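Local coordinates for integron gene cassette protein HFX_CASS3 (Uncultured bacterium, PDB 3FYN) that is of unknown function but belongs to the GNAT acetyltransferase family, so it probably transfers an acetyl group from acetyl-CoA to an unidentified acceptor, at residues A[95-103]-A[133-141]. Sequence-based numbering, arbitrary orientation.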
loop_
_atom_site.group_PDB
_atom_site.type_symbol
_atom_site.label_atom_id
_atom_site.label_comp_id
_atom_site.label_asym_id
_atom_site.label_seq_id
_atom_site.Cartn_x
_atom_site.Cartn_y
_atom_site.Cartn_z
ATOM N N GLU A 95 6.351 5.532 -7.753
ATOM C CA GLU A 95 5.656 6.274 -8.797
ATOM C C GLU A 95 5.548 7.753 -8.434
ATOM O O GLU A 95 5.645 8.622 -9.299
ATOM C CB GLU A 95 4.263 5.693 -9.054
ATOM C CG GLU A 95 3.465 6.471 -10.094
ATOM C CD GLU A 95 2.078 5.904 -10.326
ATOM O OE1 GLU A 95 1.676 4.970 -9.600
ATOM O OE2 GLU A 95 1.381 6.406 -11.235
ATOM N N TYR A 96 5.358 8.030 -7.147
ATOM C CA TYR A 96 5.194 9.405 -6.681
ATOM C C TYR A 96 6.414 9.948 -5.948
ATOM O O TYR A 96 6.467 11.132 -5.616
ATOM C CB TYR A 96 3.937 9.532 -5.810
ATOM C CG TYR A 96 2.678 9.474 -6.639
ATOM C CD1 TYR A 96 2.145 10.627 -7.205
ATOM C CD2 TYR A 96 2.048 8.260 -6.894
ATOM C CE1 TYR A 96 1.010 10.576 -7.986
ATOM C CE2 TYR A 96 0.913 8.197 -7.676
ATOM C CZ TYR A 96 0.392 9.359 -8.212
ATOM O OH TYR A 96 -0.737 9.312 -8.996
ATOM N N GLY A 97 7.398 9.087 -5.709
ATOM C CA GLY A 97 8.583 9.483 -4.973
ATOM C C GLY A 97 8.251 9.970 -3.577
ATOM O O GLY A 97 8.852 10.911 -3.067
ATOM N N GLY A 98 7.277 9.328 -2.949
ATOM C CA GLY A 98 6.896 9.689 -1.600
ATOM C C GLY A 98 5.814 8.763 -1.090
ATOM O O GLY A 98 5.532 7.725 -1.694
ATOM N N LEU A 99 5.200 9.136 0.024
ATOM C CA LEU A 99 4.146 8.315 0.597
ATOM C C LEU A 99 2.873 8.359 -0.234
ATOM O O LEU A 99 2.503 9.393 -0.785
ATOM C CB LEU A 99 3.826 8.769 2.021
ATOM C CG LEU A 99 4.879 8.500 3.097
ATOM C CD1 LEU A 99 4.375 9.011 4.431
ATOM C CD2 LEU A 99 5.219 7.015 3.173
ATOM N N ARG A 100 2.206 7.221 -0.326
ATOM C CA ARG A 100 0.836 7.198 -0.793
ATOM C C ARG A 100 -0.002 6.614 0.323
ATOM O O ARG A 100 0.514 5.937 1.211
ATOM C CB ARG A 100 0.686 6.380 -2.067
ATOM C CG ARG A 100 0.942 4.907 -1.879
ATOM C CD ARG A 100 0.849 4.187 -3.207
ATOM N NE ARG A 100 1.072 2.757 -3.057
ATOM C CZ ARG A 100 0.942 1.879 -4.046
ATOM N NH1 ARG A 100 0.603 2.293 -5.260
ATOM N NH2 ARG A 100 1.159 0.592 -3.821
ATOM N N GLY A 101 -1.296 6.886 0.282
ATOM C CA GLY A 101 -2.183 6.404 1.320
ATOM C C GLY A 101 -3.262 5.514 0.757
ATOM O O GLY A 101 -3.583 5.582 -0.431
ATOM N N PHE A 102 -3.807 4.664 1.622
ATOM C CA PHE A 102 -4.956 3.842 1.287
ATOM C C PHE A 102 -6.075 4.092 2.279
ATOM O O PHE A 102 -5.834 4.180 3.494
ATOM C CB PHE A 102 -4.582 2.362 1.371
ATOM C CG PHE A 102 -3.527 1.949 0.393
ATOM C CD1 PHE A 102 -3.871 1.311 -0.782
ATOM C CD2 PHE A 102 -2.190 2.218 0.643
ATOM C CE1 PHE A 102 -2.894 0.929 -1.691
ATOM C CE2 PHE A 102 -1.211 1.840 -0.257
ATOM C CZ PHE A 102 -1.564 1.199 -1.426
ATOM N N VAL A 103 -7.297 4.202 1.766
ATOM C CA VAL A 103 -8.473 4.083 2.616
ATOM C C VAL A 103 -8.626 2.582 2.843
ATOM O O VAL A 103 -9.225 1.868 2.039
ATOM C CB VAL A 103 -9.736 4.689 1.971
ATOM C CG1 VAL A 103 -10.922 4.570 2.919
ATOM C CG2 VAL A 103 -9.488 6.152 1.608
ATOM N N GLY A 133 1.770 15.489 3.476
ATOM C CA GLY A 133 2.560 15.447 2.256
ATOM C C GLY A 133 2.405 14.145 1.490
ATOM O O GLY A 133 3.262 13.792 0.670
ATOM N N VAL A 134 1.315 13.427 1.764
ATOM C CA VAL A 134 0.990 12.196 1.049
ATOM C C VAL A 134 0.628 12.529 -0.399
ATOM O O VAL A 134 -0.114 13.478 -0.658
ATOM C CB VAL A 134 -0.153 11.434 1.765
ATOM C CG1 VAL A 134 -0.612 10.224 0.958
ATOM C CG2 VAL A 134 0.301 11.014 3.156
ATOM N N ARG A 135 1.164 11.754 -1.340
ATOM C CA ARG A 135 1.148 12.143 -2.749
ATOM C C ARG A 135 -0.031 11.597 -3.547
ATOM O O ARG A 135 -0.310 12.065 -4.653
ATOM C CB ARG A 135 2.453 11.717 -3.426
ATOM C CG ARG A 135 3.717 12.081 -2.657
ATOM C CD ARG A 135 3.964 13.582 -2.649
ATOM N NE ARG A 135 5.353 13.898 -2.982
ATOM C CZ ARG A 135 6.390 13.708 -2.168
ATOM N NH1 ARG A 135 6.205 13.196 -0.960
ATOM N NH2 ARG A 135 7.615 14.028 -2.567
ATOM N N ALA A 136 -0.711 10.599 -2.998
ATOM C CA ALA A 136 -1.843 9.978 -3.673
ATOM C C ALA A 136 -2.649 9.192 -2.651
ATOM O O ALA A 136 -2.124 8.800 -1.610
ATOM C CB ALA A 136 -1.365 9.060 -4.807
ATOM N N LEU A 137 -3.928 8.987 -2.940
ATOM C CA LEU A 137 -4.816 8.277 -2.028
ATOM C C LEU A 137 -5.627 7.277 -2.837
ATOM O O LEU A 137 -6.299 7.650 -3.799
ATOM C CB LEU A 137 -5.741 9.267 -1.304
ATOM C CG LEU A 137 -6.690 8.689 -0.248
ATOM C CD1 LEU A 137 -5.910 7.942 0.820
ATOM C CD2 LEU A 137 -7.547 9.789 0.372
ATOM N N LEU A 138 -5.541 6.006 -2.449
ATOM C CA LEU A 138 -6.167 4.912 -3.185
ATOM C C LEU A 138 -7.192 4.191 -2.316
ATOM O O LEU A 138 -7.172 4.304 -1.092
ATOM C CB LEU A 138 -5.109 3.893 -3.629
ATOM C CG LEU A 138 -3.849 4.380 -4.354
ATOM C CD1 LEU A 138 -2.970 3.193 -4.756
ATOM C CD2 LEU A 138 -4.216 5.198 -5.563
ATOM N N VAL A 139 -8.084 3.442 -2.953
ATOM C CA VAL A 139 -9.009 2.583 -2.220
ATOM C C VAL A 139 -9.346 1.352 -3.045
ATOM O O VAL A 139 -9.557 1.447 -4.253
ATOM C CB VAL A 139 -10.311 3.324 -1.820
ATOM C CG1 VAL A 139 -11.069 3.796 -3.048
ATOM C CG2 VAL A 139 -11.194 2.434 -0.955
ATOM N N GLU A 140 -9.370 0.198 -2.384
ATOM C CA GLU A 140 -9.808 -1.051 -3.000
ATOM C C GLU A 140 -11.311 -1.186 -2.843
ATOM O O GLU A 140 -11.850 -0.931 -1.767
ATOM C CB GLU A 140 -9.148 -2.249 -2.321
ATOM C CG GLU A 140 -7.662 -2.400 -2.560
ATOM C CD GLU A 140 -7.112 -3.665 -1.925
ATOM O OE1 GLU A 140 -7.886 -4.629 -1.747
ATOM O OE2 GLU A 140 -5.906 -3.698 -1.603
ATOM N N THR A 141 -11.985 -1.596 -3.912
ATOM C CA THR A 141 -13.426 -1.816 -3.867
ATOM C C THR A 141 -13.805 -3.095 -4.604
ATOM O O THR A 141 -12.956 -3.741 -5.216
ATOM C CB THR A 141 -14.194 -0.642 -4.486
ATOM O OG1 THR A 141 -13.687 -0.384 -5.802
ATOM C CG2 THR A 141 -14.036 0.606 -3.635
HETATM O O HOH W 1 4.793 13.233 -5.690
HETATM O O HOH W 2 5.569 11.771 1.125
HETATM O O HOH W 3 -8.684 -0.079 0.273
#
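The beta-alpha-beta unit of this GNAT-family fold closes where strand 98-103 pairs in parallel with strand 136-140, the intervening helix 117-131 covering the face that carries L137. G101 lies opposite L137, its N donating to A136 O (2.8 Å) and its O accepting from L138 N, and V103 N continues to L138 O. Before the ladder, R135 N meets L99 O at 2.8 Å with an N-H...O angle of 172°. Bends at chi2 (-70°) and chi3 fold the R135 chain back, laying one guanidinium face over the G97-G98 backbone, with R135 NH1 3.6 Å from G98 CA, while water 1 donates to Y96 O and accepts a weak bond from R135 NE. With an alanine here, the G97-G98 backbone would probably lose this cover, and water 1 its mate on the 133-141 segment. On the face opposite L137, L138 CD1 is 3.8 Å from F102 CE1 and also touches R100 NH1, whose salt-bridge partner is E140 of the second subunit; a strand of that subunit extends the sheet. In the turn before strand 98-108, the Y96 ring takes A136 CB over one face, a CH-pi contact 3.9 Å from the centroid and 18° off the normal.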